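Local coordinates for protein predicted sugar phosphatases of the HAD superfamily (Cytophaga hutchinsonii, PDB 2HX1) that probably hydrolyses sugar phosphates, as expected of a magnesium-binding phosphatase of the haloacid dehalogenase superfamily, at residues Q47-I51 against S74-K79; G97-L103 against V133-L139; S207-M211 against G241-L247; L235-L240 against T269-P273. One frame throughout, in Å; residues are numbered along the deposited sequence.

Overall arrangement
Two of the four contacts, interactions 2 and 3, are buried, and interactions 1 and 4 are only partly so. Interaction 1 uses strand 48-53 of the six-stranded sheet and the loop leading into strand 80-82, and interactions 3 and 4 lie among the helices and loops packed on that sheet. Interaction 2 lies in the separate five-stranded sheet, its centre about 30 Å from that of interaction 1, and is strand pairing rich in backbone hydrogen bonds. Interaction 1 mixes one backbone bond with a tyrosine-lysine contact and a water. Interactions 3 and 4 share helix 235-245 and rest on apolar packing, aromatic in the first and aliphatic in the second. Both reach the second subunit.

Interaction 1 (Q47-I51 against S74-K79); sequences QDYYI and SITADK
Lys79 O accepts a 2.7 Å hydrogen bond from Ile51 N of strand 48-53 and has Tyr50 CA beside it in a bent C-H...O contact. The Tyr50 ring turns its edge to the same oxygen and to Asp78 O, which lies in the ring plane, and the Tyr50 side chain also touches helix 208-218 and strand 16-19.

Lys79 and Tyr49 are the two residues with the most surface buried by the facing segment. With CG set between the backbone N and the carbonyl carbon (chi1 75°), the phenol extends across the loop, and the lysine chain crosses it at about a right angle. Lys79 CD sits over one ring face, 4.1 Å from the Tyr49 centroid, a CH-pi contact. Bends at chi2 and chi4 then bring Lys79 NZ back to Tyr49 OH, where it makes only a weak bond of 3.4 Å. A water held by Ser74 OG at 2.7 Å makes another weak bond to that hydroxyl. Ile75 CD1 comes within 3.4 Å of Tyr49 OH, while Ile75 CG2 meets Ile51 CD1 at 3.6 Å. Phe39 of helix 35-44 packs edge-to-face with Tyr49.

The loop leads straight into strand 80-82, the edge strand beside 48-53, and a backbone bond between Ile51 and Ile81 carries the pairing on. Strand, helix 60-69 and strand form a beta-alpha-beta crossover of the Rossmann-like HAD core.

Interaction 2 (G97-L103 against V133-L139); sequences GGIVAYL and VNALVLL
Ile99 O accepts from Asn134 N at 2.8 Å, the first in a run of backbone hydrogen bonds between two parallel strands whose directions differ by 21°. Ala101 is bonded through both its N and its O, to Ala135 O and Val137 N, and Leu103 is likewise bonded to Val137 O and Leu139 N.

The side-chain polar bond comes at the start of the pair. Asn134 CG stands beside its own backbone N (chi1 -63°), which turns the amide toward Gly97 O. Asn134 ND2 donates to Gly97 O at 2.7 Å, with the acceptor near the plane of the asparagine amide but the donor well above the carbonyl plane. A CB on Gly98 would run into this amide.

Apolar contacts divide between the two faces. On one, Val137 CG2 meets Val100 CG1 at 3.9 Å and Tyr102 CB at 3.6 Å; past the strand end, Leu139 CD1 touches Tyr102 CB. On the other, Ala101 CB lies 3.9 Å from Val133 CG1. Leu103 and Leu138 run side by side there, Leu103 CD1 being 3.7 Å from Leu138 CD1.

Strand 98-103 lies between 117-121 and 133-138 in a five-stranded parallel sheet, probably the centre of the cap domain, as in related HAD phosphatases. Helix 146-159 covers Leu103 and Leu136, and helix 184-195 packs on Leu138.

Interaction 3 (S207-M211 against G241-L247); sequences SQMFM and GGNKFGL
Ser207, just ahead of helix 208-218, places its CB 3.5 Å from Phe245 CD1, approaching the ring obliquely. Gln208 points away and Met209 makes no contact with the facing segment: Gln208 NE2 bonds to Lys244 O of the second subunit, and Met209, a selenomethionine, packs on Val52 and Ile86.

Phe210 turns back to the contact and meets three parts of the partner segment. Its CB lies over one face of the Phe245 ring, 3.9 Å from the centroid and displaced toward the rim. The two side chains slide past each other in opposite directions, their ring planes at 40°, neither stacked nor edge-to-face. The Phe210 ring turns its edge to Gly241 O, CE2 being 3.4 Å from that oxygen, while Leu247 CD1 is centred over one face, 3.8 Å above the plane. Leu247 gets there because helix 235-245 ends in a Schellman motif: Gly246 takes the positive phi, and Leu247 N bonds back to Gly242 O at 2.9 Å. The paired helices flank the parallel sheet of the HAD core, where Phe210 also touches Val52 and Met230.

An alanine at Phe245 would take away the ring that Ser207, Phe210 and Met211 share, and would probably open a gap between the two helices and leave the Met211 end less restrained on this side.

Met211, also selenomethionine, has CG opposite its backbone N (chi1 -176°) and then bends twice, bringing SE to the edge of the Phe245 ring, in its plane, a Met-aromatic contact. Its CE stands 3.7 Å from Phe245 CE1, and the same side chain packs on Met211 of the second subunit.

Interaction 4 (L235-L240 against T269-P273); sequences LHTDIL and TGIVP. With EDO (1,2-ethanediol), chain O.
Ile271 spreads its two branches along the start of helix 235-245. CG1 stands beside the backbone N (chi1 -62°), which puts CG2 anti to it, and Ile271 CG2 packs on Ile239 CG2 at 3.7 Å and against Leu235 CB. The other branch ends in CD1, which lies 3.9 Å from His236 CA and 4.1 Å from Leu240 CB. Leu235 slides past in the opposite direction, and its CD2 comes within 3.4 Å of Ile271 O. Ile239 CG2 goes on to touch Pro273 CB at 3.9 Å; both residues also touch strand 248-252. A valine in place of Ile271 would lack CD1 and would probably leave the surfaces of His236 and Leu240 without their mate.

The loop is shaped from within. Thr269 OG1 accepts from Ile271 N at 3.1 Å, an ST turn, and is also bonded to Lys265 O one helical turn earlier. Gly270 takes positive phi as helix 262-269 ends. An ethanediol, probably from the crystallisation liquor, donates a hydrogen bond through O1 to Thr269 O at 2.7 Å, rests its carbons on Leu240 and Ile271, and bonds to Phe199 O of the second subunit.

Helix 235-245 opens with a wide pi-type turn, just after the magnesium ligand Asp233. Since the facing protein side chains meet through aliphatic carbons, the fit depends on shape, while the polar atoms named here, Thr269 OG1 and Thr269 O, find their partners at the margin of the contact.

Interaction 1 (Q47-I51 against S74-K79)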
loop_
_atom_site.group_PDB
_atom_site.type_symbol
_atom_site.label_atom_id
_atom_site.label_comp_id
_atom_site.label_asym_id
_atom_site.label_seq_id
_atom_site.Cartn_x
_atom_site.Cartn_y
_atom_site.Cartn_z
ATOM N N GLN A 47 40.805 -6.807 -15.917
ATOM C CA GLN A 47 39.775 -6.941 -14.887
ATOM C C GLN A 47 38.472 -7.418 -15.506
ATOM O O GLN A 47 37.985 -6.861 -16.506
ATOM C CB GLN A 47 39.560 -5.630 -14.137
ATOM C CG GLN A 47 40.306 -5.551 -12.822
ATOM C CD GLN A 47 40.081 -4.217 -12.135
ATOM O OE1 GLN A 47 39.169 -4.086 -11.317
ATOM N NE2 GLN A 47 40.899 -3.207 -12.489
ATOM N N ASP A 48 37.924 -8.455 -14.897
ATOM C CA ASP A 48 36.660 -9.032 -15.331
ATOM C C ASP A 48 35.492 -8.101 -15.037
ATOM O O ASP A 48 35.547 -7.263 -14.117
ATOM C CB ASP A 48 36.439 -10.393 -14.655
ATOM C CG ASP A 48 37.440 -11.436 -15.140
ATOM O OD1 ASP A 48 37.406 -11.732 -16.356
ATOM O OD2 ASP A 48 38.285 -11.908 -14.331
ATOM N N TYR A 49 34.429 -8.256 -15.823
ATOM C CA TYR A 49 33.202 -7.557 -15.548
ATOM C C TYR A 49 32.040 -8.354 -16.145
ATOM O O TYR A 49 32.242 -9.196 -17.025
ATOM C CB TYR A 49 33.262 -6.131 -16.132
ATOM C CG TYR A 49 33.092 -6.168 -17.616
ATOM C CD1 TYR A 49 31.820 -6.259 -18.179
ATOM C CD2 TYR A 49 34.203 -6.192 -18.465
ATOM C CE1 TYR A 49 31.646 -6.363 -19.534
ATOM C CE2 TYR A 49 34.038 -6.280 -19.867
ATOM C CZ TYR A 49 32.747 -6.369 -20.384
ATOM O OH TYR A 49 32.515 -6.468 -21.734
ATOM N N TYR A 50 30.841 -8.101 -15.623
ATOM C CA TYR A 50 29.581 -8.540 -16.218
ATOM C C TYR A 50 28.642 -7.369 -16.212
ATOM O O TYR A 50 28.793 -6.441 -15.396
ATOM C CB TYR A 50 28.910 -9.653 -15.436
ATOM C CG TYR A 50 29.632 -10.961 -15.468
ATOM C CD1 TYR A 50 29.455 -11.855 -16.524
ATOM C CD2 TYR A 50 30.489 -11.320 -14.432
ATOM C CE1 TYR A 50 30.136 -13.085 -16.542
ATOM C CE2 TYR A 50 31.161 -12.507 -14.448
ATOM C CZ TYR A 50 30.988 -13.388 -15.498
ATOM O OH TYR A 50 31.661 -14.574 -15.463
ATOM N N ILE A 51 27.657 -7.435 -17.102
ATOM C CA ILE A 51 26.501 -6.565 -17.051
ATOM C C ILE A 51 25.375 -7.397 -16.451
ATOM O O ILE A 51 25.125 -8.501 -16.920
ATOM C CB ILE A 51 26.134 -6.040 -18.475
ATOM C CG1 ILE A 51 27.244 -5.093 -18.970
ATOM C CG2 ILE A 51 24.769 -5.393 -18.457
ATOM C CD1 ILE A 51 27.168 -4.699 -20.393
ATOM N N SER A 74 33.453 -4.651 -27.278
ATOM C CA SER A 74 34.006 -5.582 -26.308
ATOM C C SER A 74 32.945 -6.270 -25.458
ATOM O O SER A 74 33.233 -7.293 -24.846
ATOM C CB SER A 74 35.032 -4.877 -25.409
ATOM O OG SER A 74 34.458 -3.793 -24.700
ATOM N N ILE A 75 31.737 -5.723 -25.395
ATOM C CA ILE A 75 30.645 -6.375 -24.662
ATOM C C ILE A 75 30.159 -7.571 -25.479
ATOM O O ILE A 75 29.609 -7.407 -26.560
ATOM C CB ILE A 75 29.437 -5.438 -24.406
ATOM C CG1 ILE A 75 29.877 -4.069 -23.866
ATOM C CG2 ILE A 75 28.452 -6.086 -23.436
ATOM C CD1 ILE A 75 30.299 -4.055 -22.453
ATOM N N THR A 76 30.385 -8.768 -24.956
ATOM C CA THR A 76 29.961 -10.004 -25.588
ATOM C C THR A 76 28.759 -10.570 -24.827
ATOM O O THR A 76 28.525 -10.201 -23.673
ATOM C CB THR A 76 31.143 -11.032 -25.621
ATOM O OG1 THR A 76 31.715 -11.171 -24.317
ATOM C CG2 THR A 76 32.235 -10.551 -26.513
ATOM N N ALA A 77 27.997 -11.455 -25.477
ATOM C CA ALA A 77 26.786 -12.004 -24.884
ATOM C C ALA A 77 27.086 -12.793 -23.617
ATOM O O ALA A 77 26.239 -12.887 -22.738
ATOM C CB ALA A 77 26.022 -12.880 -25.903
ATOM N N ASP A 78 28.275 -13.382 -23.526
ATOM C CA ASP A 78 28.680 -14.113 -22.304
ATOM C C ASP A 78 28.862 -13.189 -21.085
ATOM O O ASP A 78 28.880 -13.651 -19.938
ATOM C CB ASP A 78 29.954 -14.961 -22.543
ATOM C CG ASP A 78 31.191 -14.117 -22.772
ATOM O OD1 ASP A 78 31.130 -13.219 -23.622
ATOM O OD2 ASP A 78 32.225 -14.338 -22.100
ATOM N N LYS A 79 28.987 -11.895 -21.322
ATOM C CA LYS A 79 29.189 -10.945 -20.232
ATOM C C LYS A 79 27.871 -10.351 -19.744
ATOM O O LYS A 79 27.868 -9.605 -18.768
ATOM C CB LYS A 79 30.103 -9.814 -20.679
ATOM C CG LYS A 79 31.397 -10.265 -21.351
ATOM C CD LYS A 79 32.651 -10.083 -20.516
ATOM C CE LYS A 79 33.923 -10.198 -21.409
ATOM N NZ LYS A 79 33.912 -9.373 -22.696
HETATM O O HOH W 1 35.336 -5.023 -22.410
#

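Interaction 2 (G97-L103 against V133-L139)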
loop_
_atom_site.group_PDB
_atom_site.type_symbol
_atom_site.label_atom_id
_atom_site.label_comp_id
_atom_site.label_asym_id
_atom_site.label_seq_id
_atom_site.Cartn_x
_atom_site.Cartn_y
_atom_site.Cartn_z
ATOM N N GLY A 97 3.976 -27.687 -20.984
ATOM C CA GLY A 97 3.333 -27.567 -22.279
ATOM C C GLY A 97 2.276 -26.471 -22.300
ATOM O O GLY A 97 2.287 -25.568 -21.453
ATOM N N GLY A 98 1.377 -26.566 -23.274
ATOM C CA GLY A 98 0.313 -25.595 -23.489
ATOM C C GLY A 98 0.836 -24.281 -24.027
ATOM O O GLY A 98 1.854 -24.259 -24.712
ATOM N N ILE A 99 0.132 -23.195 -23.715
ATOM C CA ILE A 99 0.461 -21.860 -24.229
ATOM C C ILE A 99 1.043 -20.956 -23.093
ATOM O O ILE A 99 0.570 -20.989 -21.959
ATOM C CB ILE A 99 -0.800 -21.188 -24.779
ATOM C CG1 ILE A 99 -1.495 -22.082 -25.814
ATOM C CG2 ILE A 99 -0.489 -19.800 -25.380
ATOM C CD1 ILE A 99 -2.958 -21.648 -26.053
ATOM N N VAL A 100 2.084 -20.191 -23.397
ATOM C CA VAL A 100 2.539 -19.089 -22.513
ATOM C C VAL A 100 2.056 -17.797 -23.161
ATOM O O VAL A 100 2.393 -17.514 -24.309
ATOM C CB VAL A 100 4.091 -19.123 -22.302
ATOM C CG1 VAL A 100 4.605 -17.876 -21.598
ATOM C CG2 VAL A 100 4.488 -20.363 -21.489
ATOM N N ALA A 101 1.171 -17.072 -22.472
ATOM C CA ALA A 101 0.644 -15.800 -22.975
ATOM C C ALA A 101 1.640 -14.674 -22.648
ATOM O O ALA A 101 2.339 -14.719 -21.632
ATOM C CB ALA A 101 -0.748 -15.534 -22.389
ATOM N N TYR A 102 1.767 -13.695 -23.526
ATOM C CA TYR A 102 2.684 -12.613 -23.247
ATOM C C TYR A 102 2.132 -11.249 -23.597
ATOM O O TYR A 102 1.314 -11.103 -24.487
ATOM C CB TYR A 102 4.031 -12.828 -23.949
ATOM C CG TYR A 102 4.022 -12.693 -25.471
ATOM C CD1 TYR A 102 4.211 -11.461 -26.073
ATOM C CD2 TYR A 102 3.861 -13.819 -26.293
ATOM C CE1 TYR A 102 4.231 -11.336 -27.464
ATOM C CE2 TYR A 102 3.880 -13.710 -27.656
ATOM C CZ TYR A 102 4.065 -12.468 -28.244
ATOM O OH TYR A 102 4.077 -12.363 -29.599
ATOM N N LEU A 103 2.636 -10.261 -22.871
ATOM C CA LEU A 103 2.447 -8.871 -23.172
ATOM C C LEU A 103 3.790 -8.308 -23.632
ATOM O O LEU A 103 4.753 -8.259 -22.876
ATOM C CB LEU A 103 1.895 -8.111 -21.950
ATOM C CG LEU A 103 0.432 -8.319 -21.569
ATOM C CD1 LEU A 103 0.045 -7.375 -20.437
ATOM C CD2 LEU A 103 -0.536 -8.162 -22.773
ATOM N N VAL A 133 -3.727 -22.113 -21.574
ATOM C CA VAL A 133 -2.749 -21.109 -21.174
ATOM C C VAL A 133 -2.252 -21.452 -19.783
ATOM O O VAL A 133 -3.007 -21.410 -18.824
ATOM C CB VAL A 133 -3.297 -19.675 -21.176
ATOM C CG1 VAL A 133 -2.251 -18.701 -20.615
ATOM C CG2 VAL A 133 -3.701 -19.236 -22.554
ATOM N N ASN A 134 -0.949 -21.727 -19.679
ATOM C CA ASN A 134 -0.358 -22.235 -18.435
ATOM C C ASN A 134 0.565 -21.239 -17.761
ATOM O O ASN A 134 1.053 -21.484 -16.658
ATOM C CB ASN A 134 0.385 -23.533 -18.742
ATOM C CG ASN A 134 -0.544 -24.625 -19.237
ATOM O OD1 ASN A 134 -1.736 -24.628 -18.939
ATOM N ND2 ASN A 134 -0.009 -25.532 -20.016
ATOM N N ALA A 135 0.799 -20.101 -18.413
ATOM C CA ALA A 135 1.561 -19.016 -17.790
ATOM C C ALA A 135 1.347 -17.720 -18.558
ATOM O O ALA A 135 0.960 -17.715 -19.741
ATOM C CB ALA A 135 3.099 -19.352 -17.696
ATOM N N LEU A 136 1.618 -16.621 -17.878
ATOM C CA LEU A 136 1.601 -15.297 -18.484
ATOM C C LEU A 136 2.952 -14.651 -18.232
ATOM O O LEU A 136 3.395 -14.612 -17.085
ATOM C CB LEU A 136 0.504 -14.443 -17.844
ATOM C CG LEU A 136 0.547 -12.941 -18.136
ATOM C CD1 LEU A 136 0.238 -12.709 -19.628
ATOM C CD2 LEU A 136 -0.425 -12.191 -17.224
ATOM N N VAL A 137 3.591 -14.132 -19.276
ATOM C CA VAL A 137 4.808 -13.306 -19.093
ATOM C C VAL A 137 4.650 -11.893 -19.612
ATOM O O VAL A 137 4.133 -11.680 -20.702
ATOM C CB VAL A 137 6.035 -13.970 -19.718
ATOM C CG1 VAL A 137 6.253 -15.269 -19.045
ATOM C CG2 VAL A 137 5.841 -14.208 -21.221
ATOM N N LEU A 138 5.077 -10.926 -18.810
ATOM C CA LEU A 138 5.143 -9.516 -19.211
ATOM C C LEU A 138 6.588 -9.182 -19.658
ATOM O O LEU A 138 7.537 -9.332 -18.891
ATOM C CB LEU A 138 4.659 -8.608 -18.066
ATOM C CG LEU A 138 3.192 -8.164 -18.158
ATOM C CD1 LEU A 138 2.320 -9.390 -18.403
ATOM C CD2 LEU A 138 2.754 -7.418 -16.912
ATOM N N LEU A 139 6.751 -8.797 -20.929
ATOM C CA LEU A 139 8.099 -8.707 -21.550
ATOM C C LEU A 139 8.479 -7.296 -22.017
ATOM O O LEU A 139 9.662 -6.922 -21.963
ATOM C CB LEU A 139 8.212 -9.649 -22.757
ATOM C CG LEU A 139 8.043 -11.148 -22.502
ATOM C CD1 LEU A 139 7.873 -11.833 -23.824
ATOM C CD2 LEU A 139 9.258 -11.719 -21.753
#

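Interaction 3 (S207-M211 against G241-L247)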
loop_
_atom_site.group_PDB
_atom_site.type_symbol
_atom_site.label_atom_id
_atom_site.label_comp_id
_atom_site.label_asym_id
_atom_site.label_seq_id
_atom_site.Cartn_x
_atom_site.Cartn_y
_atom_site.Cartn_z
ATOM N N SER A 207 19.029 -12.286 -5.768
ATOM C CA SER A 207 20.451 -12.608 -5.801
ATOM C C SER A 207 20.830 -13.750 -6.745
ATOM O O SER A 207 22.017 -14.137 -6.781
ATOM C CB SER A 207 20.914 -12.959 -4.400
ATOM O OG SER A 207 20.374 -14.201 -3.995
ATOM N N GLN A 208 19.861 -14.290 -7.505
ATOM C CA GLN A 208 20.155 -15.428 -8.391
ATOM C C GLN A 208 21.164 -15.089 -9.453
ATOM O O GLN A 208 22.050 -15.886 -9.723
ATOM C CB GLN A 208 18.896 -16.042 -9.044
ATOM C CG GLN A 208 17.932 -16.726 -8.042
ATOM C CD GLN A 208 16.935 -17.694 -8.704
ATOM O OE1 GLN A 208 17.327 -18.746 -9.194
ATOM N NE2 GLN A 208 15.645 -17.336 -8.708
HETATM N N MSE A 209 21.054 -13.908 -10.048
HETATM C CA MSE A 209 21.962 -13.548 -11.139
HETATM C C MSE A 209 23.387 -13.365 -10.617
HETATM O O MSE A 209 24.379 -13.834 -11.269
HETATM C CB MSE A 209 21.502 -12.302 -11.863
HETATM C CG MSE A 209 20.335 -12.540 -12.812
HETATM SE SE MSE A 209 19.874 -10.899 -13.753
HETATM C CE MSE A 209 19.421 -9.678 -12.314
ATOM N N PHE A 210 23.469 -12.697 -9.455
ATOM C CA PHE A 210 24.732 -12.492 -8.751
ATOM C C PHE A 210 25.366 -13.837 -8.474
ATOM O O PHE A 210 26.540 -14.023 -8.694
ATOM C CB PHE A 210 24.542 -11.791 -7.396
ATOM C CG PHE A 210 24.003 -10.376 -7.470
ATOM C CD1 PHE A 210 24.277 -9.539 -8.529
ATOM C CD2 PHE A 210 23.223 -9.886 -6.433
ATOM C CE1 PHE A 210 23.780 -8.228 -8.552
ATOM C CE2 PHE A 210 22.715 -8.607 -6.453
ATOM C CZ PHE A 210 22.998 -7.764 -7.516
HETATM N N MSE A 211 24.582 -14.776 -7.981
HETATM C CA MSE A 211 25.104 -16.084 -7.622
HETATM C C MSE A 211 25.659 -16.843 -8.851
HETATM O O MSE A 211 26.653 -17.561 -8.771
HETATM C CB MSE A 211 24.001 -16.886 -6.926
HETATM C CG MSE A 211 24.460 -18.231 -6.414
HETATM SE SE MSE A 211 26.092 -18.200 -5.229
HETATM C CE MSE A 211 25.344 -17.886 -3.376
ATOM N N GLY A 241 20.157 -4.842 -3.592
ATOM C CA GLY A 241 20.420 -6.185 -4.088
ATOM C C GLY A 241 21.844 -6.612 -3.840
ATOM O O GLY A 241 22.085 -7.654 -3.253
ATOM N N GLY A 242 22.802 -5.789 -4.269
ATOM C CA GLY A 242 24.232 -6.062 -4.043
ATOM C C GLY A 242 24.598 -6.187 -2.570
ATOM O O GLY A 242 25.288 -7.115 -2.164
ATOM N N ASN A 243 24.150 -5.240 -1.766
ATOM C CA ASN A 243 24.472 -5.247 -0.335
ATOM C C ASN A 243 24.000 -6.532 0.381
ATOM O O ASN A 243 24.753 -7.188 1.113
ATOM C CB ASN A 243 23.828 -4.021 0.306
ATOM C CG ASN A 243 24.647 -2.769 0.136
ATOM O OD1 ASN A 243 25.797 -2.817 -0.280
ATOM N ND2 ASN A 243 24.061 -1.631 0.504
ATOM N N LYS A 244 22.751 -6.905 0.133
ATOM C CA LYS A 244 22.198 -8.104 0.739
ATOM C C LYS A 244 22.994 -9.355 0.382
ATOM O O LYS A 244 23.112 -10.252 1.194
ATOM C CB LYS A 244 20.734 -8.285 0.327
ATOM C CG LYS A 244 19.791 -7.293 0.889
ATOM C CD LYS A 244 18.340 -7.600 0.467
ATOM C CE LYS A 244 17.755 -8.840 1.213
ATOM N NZ LYS A 244 16.298 -9.039 0.862
ATOM N N PHE A 245 23.521 -9.411 -0.839
ATOM C CA PHE A 245 24.293 -10.562 -1.288
ATOM C C PHE A 245 25.725 -10.545 -0.777
ATOM O O PHE A 245 26.412 -11.542 -0.898
ATOM C CB PHE A 245 24.332 -10.622 -2.809
ATOM C CG PHE A 245 24.871 -11.906 -3.348
ATOM C CD1 PHE A 245 24.178 -13.096 -3.144
ATOM C CD2 PHE A 245 26.041 -11.947 -4.061
ATOM C CE1 PHE A 245 24.668 -14.293 -3.632
ATOM C CE2 PHE A 245 26.548 -13.159 -4.559
ATOM C CZ PHE A 245 25.852 -14.325 -4.358
ATOM N N GLY A 246 26.182 -9.435 -0.221
ATOM C CA GLY A 246 27.550 -9.335 0.292
ATOM C C GLY A 246 28.501 -8.594 -0.628
ATOM O O GLY A 246 29.682 -8.428 -0.304
ATOM N N LEU A 247 28.004 -8.126 -1.772
ATOM C CA LEU A 247 28.874 -7.413 -2.722
ATOM C C LEU A 247 29.175 -6.017 -2.181
ATOM O O LEU A 247 28.407 -5.477 -1.395
ATOM C CB LEU A 247 28.214 -7.307 -4.100
ATOM C CG LEU A 247 27.723 -8.601 -4.760
ATOM C CD1 LEU A 247 27.044 -8.296 -6.101
ATOM C CD2 LEU A 247 28.905 -9.571 -4.933
#

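Interaction 4 (L235-L240 against T269-P273)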
loop_
_atom_site.group_PDB
_atom_site.type_symbol
_atom_site.label_atom_id
_atom_site.label_comp_id
_atom_site.label_asym_id
_atom_site.label_seq_id
_atom_site.Cartn_x
_atom_site.Cartn_y
_atom_site.Cartn_z
ATOM N N LEU A 235 18.801 2.649 -5.842
ATOM C CA LEU A 235 19.038 2.117 -4.488
ATOM C C LEU A 235 18.318 0.778 -4.222
ATOM O O LEU A 235 18.885 -0.194 -3.722
ATOM C CB LEU A 235 18.627 3.161 -3.426
ATOM C CG LEU A 235 19.591 4.354 -3.324
ATOM C CD1 LEU A 235 18.960 5.583 -2.701
ATOM C CD2 LEU A 235 20.892 4.035 -2.562
ATOM N N HIS A 236 17.054 0.743 -4.573
ATOM C CA HIS A 236 16.200 -0.331 -4.133
ATOM C C HIS A 236 16.357 -1.568 -5.001
ATOM O O HIS A 236 15.806 -2.601 -4.651
ATOM C CB HIS A 236 14.724 0.118 -4.087
ATOM C CG HIS A 236 14.303 0.916 -5.276
ATOM N ND1 HIS A 236 13.644 0.357 -6.352
ATOM C CD2 HIS A 236 14.478 2.230 -5.576
ATOM C CE1 HIS A 236 13.418 1.296 -7.258
ATOM N NE2 HIS A 236 13.914 2.439 -6.812
ATOM N N THR A 237 17.112 -1.486 -6.108
ATOM C CA THR A 237 17.387 -2.662 -6.925
ATOM C C THR A 237 18.905 -3.041 -6.924
ATOM O O THR A 237 19.332 -4.084 -6.367
ATOM C CB THR A 237 16.882 -2.477 -8.410
ATOM O OG1 THR A 237 17.491 -1.328 -8.994
ATOM C CG2 THR A 237 15.365 -2.283 -8.509
ATOM N N ASP A 238 19.723 -2.190 -7.529
ATOM C CA ASP A 238 21.174 -2.415 -7.600
ATOM C C ASP A 238 21.891 -2.427 -6.240
ATOM O O ASP A 238 22.659 -3.343 -5.955
ATOM C CB ASP A 238 21.834 -1.354 -8.482
ATOM C CG ASP A 238 21.146 -1.200 -9.816
ATOM O OD1 ASP A 238 20.795 -2.238 -10.437
ATOM O OD2 ASP A 238 20.917 -0.042 -10.219
ATOM N N ILE A 239 21.666 -1.405 -5.429
ATOM C CA ILE A 239 22.453 -1.195 -4.220
ATOM C C ILE A 239 21.953 -2.117 -3.132
ATOM O O ILE A 239 22.748 -2.796 -2.505
ATOM C CB ILE A 239 22.405 0.262 -3.735
ATOM C CG1 ILE A 239 22.732 1.232 -4.890
ATOM C CG2 ILE A 239 23.376 0.457 -2.558
ATOM C CD1 ILE A 239 24.038 0.933 -5.634
ATOM N N LEU A 240 20.633 -2.143 -2.914
ATOM C CA LEU A 240 20.013 -3.082 -1.942
ATOM C C LEU A 240 20.360 -4.508 -2.313
ATOM O O LEU A 240 20.844 -5.287 -1.479
ATOM C CB LEU A 240 18.478 -2.888 -1.920
ATOM C CG LEU A 240 17.645 -3.815 -1.017
ATOM C CD1 LEU A 240 18.101 -3.660 0.391
ATOM C CD2 LEU A 240 16.124 -3.600 -1.146
ATOM N N THR A 269 15.640 5.540 2.992
ATOM C CA THR A 269 15.568 4.088 2.752
ATOM C C THR A 269 16.505 3.288 3.671
ATOM O O THR A 269 16.280 2.088 3.933
ATOM C CB THR A 269 15.927 3.732 1.285
ATOM O OG1 THR A 269 17.271 4.122 1.016
ATOM C CG2 THR A 269 15.012 4.416 0.271
ATOM N N GLY A 270 17.547 3.935 4.170
ATOM C CA GLY A 270 18.584 3.223 4.907
ATOM C C GLY A 270 19.394 2.263 4.044
ATOM O O GLY A 270 20.090 1.348 4.549
ATOM N N ILE A 271 19.323 2.476 2.734
ATOM C CA ILE A 271 20.105 1.692 1.797
ATOM C C ILE A 271 21.404 2.446 1.520
ATOM O O ILE A 271 21.418 3.419 0.754
ATOM C CB ILE A 271 19.349 1.437 0.471
ATOM C CG1 ILE A 271 18.063 0.631 0.726
ATOM C CG2 ILE A 271 20.270 0.691 -0.530
ATOM C CD1 ILE A 271 17.026 0.688 -0.438
ATOM N N VAL A 272 22.481 1.983 2.160
ATOM C CA VAL A 272 23.773 2.660 2.128
ATOM C C VAL A 272 24.737 2.005 1.138
ATOM O O VAL A 272 25.048 0.819 1.244
ATOM C CB VAL A 272 24.372 2.702 3.560
ATOM C CG1 VAL A 272 25.635 3.552 3.606
ATOM C CG2 VAL A 272 23.336 3.258 4.506
ATOM N N PRO A 273 25.228 2.787 0.162
ATOM C CA PRO A 273 26.236 2.222 -0.733
ATOM C C PRO A 273 27.639 2.256 -0.114
ATOM O O PRO A 273 27.947 3.166 0.664
ATOM C CB PRO A 273 26.153 3.128 -1.971
ATOM C CG PRO A 273 25.488 4.361 -1.538
ATOM C CD PRO A 273 24.926 4.185 -0.161
HETATM C C1 EDO O . 15.210 -0.723 2.622
HETATM O O1 EDO O . 14.647 0.592 2.476
HETATM C C2 EDO O . 14.711 -1.634 1.482
HETATM O O2 EDO O . 13.461 -2.294 1.773
#